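Local coordinates for histone-lysine N-methyltransferase SETMAR (Homo sapiens, PDB 3F2K), which joins a histone-lysine methyltransferase to a DNA-binding mariner transposase domain, the part described here, and acts in DNA double-strand break repair and replication fork restart, at residues I77-F89 and Y101-L115. Sequence-based numbering, arbitrary orientation.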
loop_
_atom_site.group_PDB
_atom_site.type_symbol
_atom_site.label_atom_id
_atom_site.label_comp_id
_atom_site.label_asym_id
_atom_site.label_seq_id
_atom_site.Cartn_x
_atom_site.Cartn_y
_atom_site.Cartn_z
ATOM N N ILE A 77 -1.646 -0.955 6.321
ATOM C CA ILE A 77 -0.199 -0.829 6.478
ATOM C C ILE A 77 0.330 0.234 5.521
ATOM O O ILE A 77 -0.049 0.309 4.330
ATOM C CB ILE A 77 0.541 -2.188 6.282
ATOM C CG1 ILE A 77 2.054 -2.022 6.607
ATOM C CG2 ILE A 77 0.304 -2.745 4.901
ATOM C CD1 ILE A 77 2.878 -3.316 6.538
ATOM N N TRP A 78 1.230 1.049 6.046
ATOM C CA TRP A 78 1.851 2.105 5.349
ATOM C C TRP A 78 3.365 1.897 5.413
ATOM O O TRP A 78 3.935 1.728 6.486
ATOM C CB TRP A 78 1.554 3.461 6.065
ATOM C CG TRP A 78 0.063 3.764 6.292
ATOM C CD1 TRP A 78 -0.761 3.222 7.247
ATOM C CD2 TRP A 78 -0.700 4.672 5.571
ATOM N NE1 TRP A 78 -1.995 3.760 7.172
ATOM C CE2 TRP A 78 -1.999 4.647 6.123
ATOM C CE3 TRP A 78 -0.426 5.516 4.467
ATOM C CZ2 TRP A 78 -3.033 5.406 5.611
ATOM C CZ3 TRP A 78 -1.440 6.252 3.959
ATOM C CH2 TRP A 78 -2.728 6.232 4.555
ATOM N N TRP A 79 4.025 2.089 4.281
ATOM C CA TRP A 79 5.477 1.818 4.205
ATOM C C TRP A 79 6.158 2.441 2.984
ATOM O O TRP A 79 5.514 2.839 1.997
ATOM C CB TRP A 79 5.705 0.300 4.215
ATOM C CG TRP A 79 4.969 -0.408 3.137
ATOM C CD1 TRP A 79 3.633 -0.717 3.089
ATOM C CD2 TRP A 79 5.565 -0.956 1.954
ATOM N NE1 TRP A 79 3.360 -1.458 1.952
ATOM C CE2 TRP A 79 4.532 -1.629 1.240
ATOM C CE3 TRP A 79 6.877 -0.987 1.468
ATOM C CZ2 TRP A 79 4.759 -2.276 -0.014
ATOM C CZ3 TRP A 79 7.148 -1.664 0.235
ATOM C CH2 TRP A 79 6.057 -2.284 -0.505
ATOM N N SER A 80 7.492 2.531 3.051
ATOM C CA SER A 80 8.283 2.957 1.911
ATOM C C SER A 80 9.460 1.954 1.702
ATOM O O SER A 80 9.644 0.996 2.493
ATOM C CB SER A 80 8.843 4.325 2.210
ATOM O OG SER A 80 9.719 4.161 3.314
ATOM N N ALA A 81 10.295 2.249 0.718
ATOM C CA ALA A 81 11.470 1.415 0.477
ATOM C C ALA A 81 12.380 1.401 1.712
ATOM O O ALA A 81 13.152 0.442 1.887
ATOM C CB ALA A 81 12.273 1.915 -0.744
ATOM N N ALA A 82 12.302 2.442 2.553
ATOM C CA ALA A 82 13.161 2.497 3.704
ATOM C C ALA A 82 12.690 1.597 4.837
ATOM O O ALA A 82 13.490 1.288 5.738
ATOM C CB ALA A 82 13.366 3.957 4.192
ATOM N N GLY A 83 11.374 1.248 4.811
ATOM C CA GLY A 83 10.771 0.416 5.820
ATOM C C GLY A 83 9.323 0.669 6.190
ATOM O O GLY A 83 8.619 1.488 5.509
ATOM N N LEU A 84 8.917 -0.052 7.251
ATOM C CA LEU A 84 7.565 0.049 7.804
ATOM C C LEU A 84 7.422 1.457 8.433
ATOM O O LEU A 84 8.312 1.886 9.182
ATOM C CB LEU A 84 7.376 -0.999 8.906
ATOM C CG LEU A 84 6.016 -0.965 9.605
ATOM C CD1 LEU A 84 4.902 -1.175 8.598
ATOM C CD2 LEU A 84 5.984 -2.054 10.740
ATOM N N ILE A 85 6.305 2.120 8.124
ATOM C CA ILE A 85 5.986 3.461 8.660
ATOM C C ILE A 85 4.919 3.347 9.781
ATOM O O ILE A 85 5.125 3.816 10.953
ATOM C CB ILE A 85 5.605 4.508 7.574
ATOM C CG1 ILE A 85 6.761 4.778 6.560
ATOM C CG2 ILE A 85 5.262 5.931 8.254
ATOM C CD1 ILE A 85 6.308 5.494 5.264
ATOM N N HIS A 86 3.788 2.752 9.446
ATOM C CA HIS A 86 2.593 2.816 10.335
ATOM C C HIS A 86 1.694 1.647 9.945
ATOM O O HIS A 86 1.567 1.321 8.740
ATOM C CB HIS A 86 1.794 4.167 10.126
ATOM C CG HIS A 86 0.537 4.250 10.987
ATOM N ND1 HIS A 86 0.556 4.075 12.361
ATOM C CD2 HIS A 86 -0.757 4.512 10.662
ATOM C CE1 HIS A 86 -0.672 4.223 12.837
ATOM N NE2 HIS A 86 -1.484 4.508 11.822
ATOM N N TYR A 87 1.045 1.049 10.933
ATOM C CA TYR A 87 -0.089 0.137 10.613
ATOM C C TYR A 87 -1.141 0.255 11.691
ATOM O O TYR A 87 -0.848 0.699 12.815
ATOM C CB TYR A 87 0.367 -1.326 10.464
ATOM C CG TYR A 87 0.960 -1.941 11.718
ATOM C CD1 TYR A 87 0.161 -2.604 12.662
ATOM C CD2 TYR A 87 2.320 -1.894 11.931
ATOM C CE1 TYR A 87 0.735 -3.194 13.778
ATOM C CE2 TYR A 87 2.914 -2.464 13.067
ATOM C CZ TYR A 87 2.123 -3.090 13.972
ATOM O OH TYR A 87 2.753 -3.656 15.044
ATOM N N SER A 88 -2.366 -0.149 11.397
ATOM C CA SER A 88 -3.447 0.097 12.379
ATOM C C SER A 88 -4.528 -0.928 12.087
ATOM O O SER A 88 -4.636 -1.428 10.944
ATOM C CB SER A 88 -4.019 1.526 12.276
ATOM O OG SER A 88 -4.592 1.811 11.012
ATOM N N PHE A 89 -5.294 -1.247 13.110
ATOM C CA PHE A 89 -6.395 -2.212 12.951
ATOM C C PHE A 89 -7.683 -1.451 13.222
ATOM O O PHE A 89 -7.693 -0.571 14.073
ATOM C CB PHE A 89 -6.220 -3.350 13.950
ATOM C CG PHE A 89 -4.991 -4.149 13.690
ATOM C CD1 PHE A 89 -5.042 -5.250 12.847
ATOM C CD2 PHE A 89 -3.779 -3.791 14.251
ATOM C CE1 PHE A 89 -3.879 -5.996 12.576
ATOM C CE2 PHE A 89 -2.620 -4.555 13.977
ATOM C CZ PHE A 89 -2.687 -5.627 13.145
ATOM N N TYR A 101 -9.708 7.980 7.379
ATOM C CA TYR A 101 -8.457 7.797 6.570
ATOM C C TYR A 101 -7.612 9.060 6.642
ATOM O O TYR A 101 -6.358 8.932 6.738
ATOM C CB TYR A 101 -8.807 7.456 5.156
ATOM C CG TYR A 101 -7.695 6.984 4.291
ATOM C CD1 TYR A 101 -7.152 5.696 4.470
ATOM C CD2 TYR A 101 -7.223 7.791 3.257
ATOM C CE1 TYR A 101 -6.187 5.208 3.628
ATOM C CE2 TYR A 101 -6.190 7.317 2.381
ATOM C CZ TYR A 101 -5.701 6.016 2.589
ATOM O OH TYR A 101 -4.694 5.514 1.748
ATOM N N ALA A 102 -8.243 10.246 6.642
ATOM C CA ALA A 102 -7.486 11.507 6.851
ATOM C C ALA A 102 -6.691 11.564 8.187
ATOM O O ALA A 102 -5.509 11.978 8.192
ATOM C CB ALA A 102 -8.394 12.778 6.645
ATOM N N GLN A 103 -7.326 11.112 9.278
ATOM C CA GLN A 103 -6.696 11.053 10.600
ATOM C C GLN A 103 -5.563 10.034 10.586
ATOM O O GLN A 103 -4.500 10.264 11.163
ATOM C CB GLN A 103 -7.730 10.721 11.675
ATOM C CG GLN A 103 -8.676 11.892 11.894
ATOM C CD GLN A 103 -7.901 13.208 12.201
ATOM O OE1 GLN A 103 -8.071 14.239 11.514
ATOM N NE2 GLN A 103 -6.992 13.140 13.189
ATOM N N GLU A 104 -5.750 8.941 9.843
ATOM C CA GLU A 104 -4.698 7.938 9.721
ATOM C C GLU A 104 -3.479 8.466 8.975
ATOM O O GLU A 104 -2.328 8.162 9.349
ATOM C CB GLU A 104 -5.268 6.703 9.016
ATOM C CG GLU A 104 -6.166 5.849 10.001
ATOM C CD GLU A 104 -5.446 5.297 11.266
ATOM O OE1 GLU A 104 -4.280 4.849 11.218
ATOM O OE2 GLU A 104 -6.090 5.266 12.349
ATOM N N ILE A 105 -3.717 9.216 7.910
ATOM C CA ILE A 105 -2.620 9.849 7.112
ATOM C C ILE A 105 -1.846 10.827 8.003
ATOM O O ILE A 105 -0.625 10.830 8.016
ATOM C CB ILE A 105 -3.217 10.592 5.926
ATOM C CG1 ILE A 105 -3.697 9.596 4.852
ATOM C CG2 ILE A 105 -2.234 11.587 5.289
ATOM C CD1 ILE A 105 -4.520 10.342 3.747
ATOM N N ASP A 106 -2.564 11.626 8.777
ATOM C CA ASP A 106 -1.883 12.539 9.746
ATOM C C ASP A 106 -0.978 11.755 10.709
ATOM O O ASP A 106 0.175 12.170 10.954
ATOM C CB ASP A 106 -2.928 13.332 10.520
ATOM C CG ASP A 106 -2.420 14.627 11.004
ATOM O OD1 ASP A 106 -1.615 14.611 11.977
ATOM O OD2 ASP A 106 -2.891 15.645 10.494
ATOM N N GLU A 107 -1.472 10.651 11.270
ATOM C CA GLU A 107 -0.688 9.860 12.253
ATOM C C GLU A 107 0.499 9.236 11.530
ATOM O O GLU A 107 1.618 9.285 12.064
ATOM C CB GLU A 107 -1.546 8.758 12.883
ATOM C CG GLU A 107 -0.836 8.029 14.035
ATOM C CD GLU A 107 -1.692 6.982 14.739
ATOM O OE1 GLU A 107 -2.930 6.989 14.567
ATOM O OE2 GLU A 107 -1.090 6.151 15.485
HETATM N N MSE A 108 0.227 8.630 10.369
HETATM C CA MSE A 108 1.330 8.041 9.536
HETATM C C MSE A 108 2.436 9.091 9.243
HETATM O O MSE A 108 3.630 8.758 9.323
HETATM C CB MSE A 108 0.807 7.502 8.229
HETATM C CG MSE A 108 1.979 6.962 7.253
HETATM SE SE MSE A 108 2.660 8.248 6.178
HETATM C CE MSE A 108 1.063 8.877 5.222
ATOM N N ASN A 109 2.017 10.292 8.847
ATOM C CA ASN A 109 2.952 11.312 8.514
ATOM C C ASN A 109 3.821 11.708 9.745
ATOM O O ASN A 109 5.031 11.984 9.588
ATOM C CB ASN A 109 2.247 12.523 7.895
ATOM C CG ASN A 109 3.244 13.560 7.368
ATOM O OD1 ASN A 109 4.017 13.272 6.461
ATOM N ND2 ASN A 109 3.277 14.770 8.034
ATOM N N GLN A 110 3.235 11.689 10.961
ATOM C CA GLN A 110 4.060 12.036 12.118
ATOM C C GLN A 110 5.164 10.965 12.293
ATOM O O GLN A 110 6.328 11.252 12.657
ATOM C CB GLN A 110 3.251 12.135 13.399
ATOM C CG GLN A 110 2.178 13.223 13.325
ATOM C CD GLN A 110 1.467 13.286 14.694
ATOM O OE1 GLN A 110 0.798 12.346 15.122
ATOM N NE2 GLN A 110 1.700 14.362 15.388
ATOM N N LYS A 111 4.775 9.724 12.116
ATOM C CA LYS A 111 5.768 8.635 12.222
ATOM C C LYS A 111 6.854 8.692 11.160
ATOM O O LYS A 111 8.016 8.388 11.455
ATOM C CB LYS A 111 5.071 7.259 12.210
ATOM C CG LYS A 111 4.256 7.029 13.467
ATOM C CD LYS A 111 3.474 5.770 13.392
ATOM C CE LYS A 111 2.712 5.476 14.692
ATOM N NZ LYS A 111 2.243 4.018 14.668
ATOM N N LEU A 112 6.476 9.059 9.933
ATOM C CA LEU A 112 7.414 9.201 8.826
ATOM C C LEU A 112 8.400 10.303 9.182
ATOM O O LEU A 112 9.631 10.153 8.992
ATOM C CB LEU A 112 6.647 9.581 7.556
ATOM C CG LEU A 112 7.507 9.842 6.331
ATOM C CD1 LEU A 112 8.321 8.544 5.996
ATOM C CD2 LEU A 112 6.704 10.324 5.110
ATOM N N GLN A 113 7.852 11.390 9.759
ATOM C CA GLN A 113 8.693 12.534 10.138
ATOM C C GLN A 113 9.759 12.102 11.149
ATOM O O GLN A 113 10.924 12.511 10.979
ATOM C CB GLN A 113 7.841 13.677 10.728
ATOM C CG GLN A 113 7.085 14.405 9.639
ATOM C CD GLN A 113 6.107 15.428 10.202
ATOM O OE1 GLN A 113 5.535 15.223 11.259
ATOM N NE2 GLN A 113 5.875 16.465 9.448
ATOM N N ARG A 114 9.388 11.299 12.139
ATOM C CA ARG A 114 10.354 10.745 13.090
ATOM C C ARG A 114 11.346 9.799 12.418
ATOM O O ARG A 114 12.567 9.895 12.606
ATOM C CB ARG A 114 9.627 9.971 14.181
ATOM C CG ARG A 114 10.573 9.330 15.217
ATOM C CD ARG A 114 9.830 8.786 16.403
ATOM N NE ARG A 114 8.591 8.071 16.057
ATOM C CZ ARG A 114 8.541 6.859 15.502
ATOM N NH1 ARG A 114 9.663 6.195 15.176
ATOM N NH2 ARG A 114 7.358 6.316 15.256
ATOM N N LEU A 115 10.807 8.888 11.616
ATOM C CA LEU A 115 11.672 7.910 10.926
ATOM C C LEU A 115 12.671 8.547 9.956
ATOM O O LEU A 115 13.795 7.994 9.819
ATOM C CB LEU A 115 10.818 6.817 10.245
ATOM C CG LEU A 115 10.099 5.847 11.205
ATOM C CD1 LEU A 115 8.995 5.064 10.399
ATOM C CD2 LEU A 115 11.023 4.876 12.032
HETATM O O HOH W 1 -4.030 3.345 9.044
HETATM O O HOH W 2 6.693 3.781 13.016
#
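His-86 is gripped at both ring nitrogens by helix 98-115: NE2 donates to Glu-104 OE1 at 2.9 Å, and ND1 accepts from Lys-111 NZ, also at 2.9 Å. This is a worked example of a His-carboxylate hydrogen bond, paired with a lysine bond, on one face of the RNase H-like sheet, the fold of the transposase catalytic domain, where the edge hairpin 77-89 meets the helix that follows it. Both partners lie near the imidazole plane, and the Glu-104 carboxylate is turned only 12° from it, so the two bonds together fix the ring's rotation. The ring reaches them because CG stands opposite the backbone N (chi1 178°), while Lys-111 approaches on a chain extended beyond CG. Were His-86 replaced by an alanine, the Lys-111 ammonium would probably lose this acceptor and Glu-104 OE1 its imidazole donor. The carboxylate keeps other company: OE2 forms a salt bridge with Lys-100, and OE1 accepts from a water that also takes the Trp-78 NE1 hydrogen at 2.8 Å. At a classic beta bulge Ile-85 and His-86 both face Trp-78; Ile-85 CG2 packs 3.6 Å from Met-108 CG, and CD1 meets Leu-112 CD1. Trp-78 supplies much of the apolar packing. Met-108, a selenomethionine, holds CB above one indole face, toward its rim; bends at chi2 and chi3 bring CE to Trp-78 CE3 and CZ3, both at 3.8 Å, with SE standing obliquely in a Met-aromatic contact. Towards the magnesium site, Tyr-101, stacked on His-135, inclines its ring 34° to the indole, while Trp-78 CH2 touches Ile-105 CG1 at 3.5 Å.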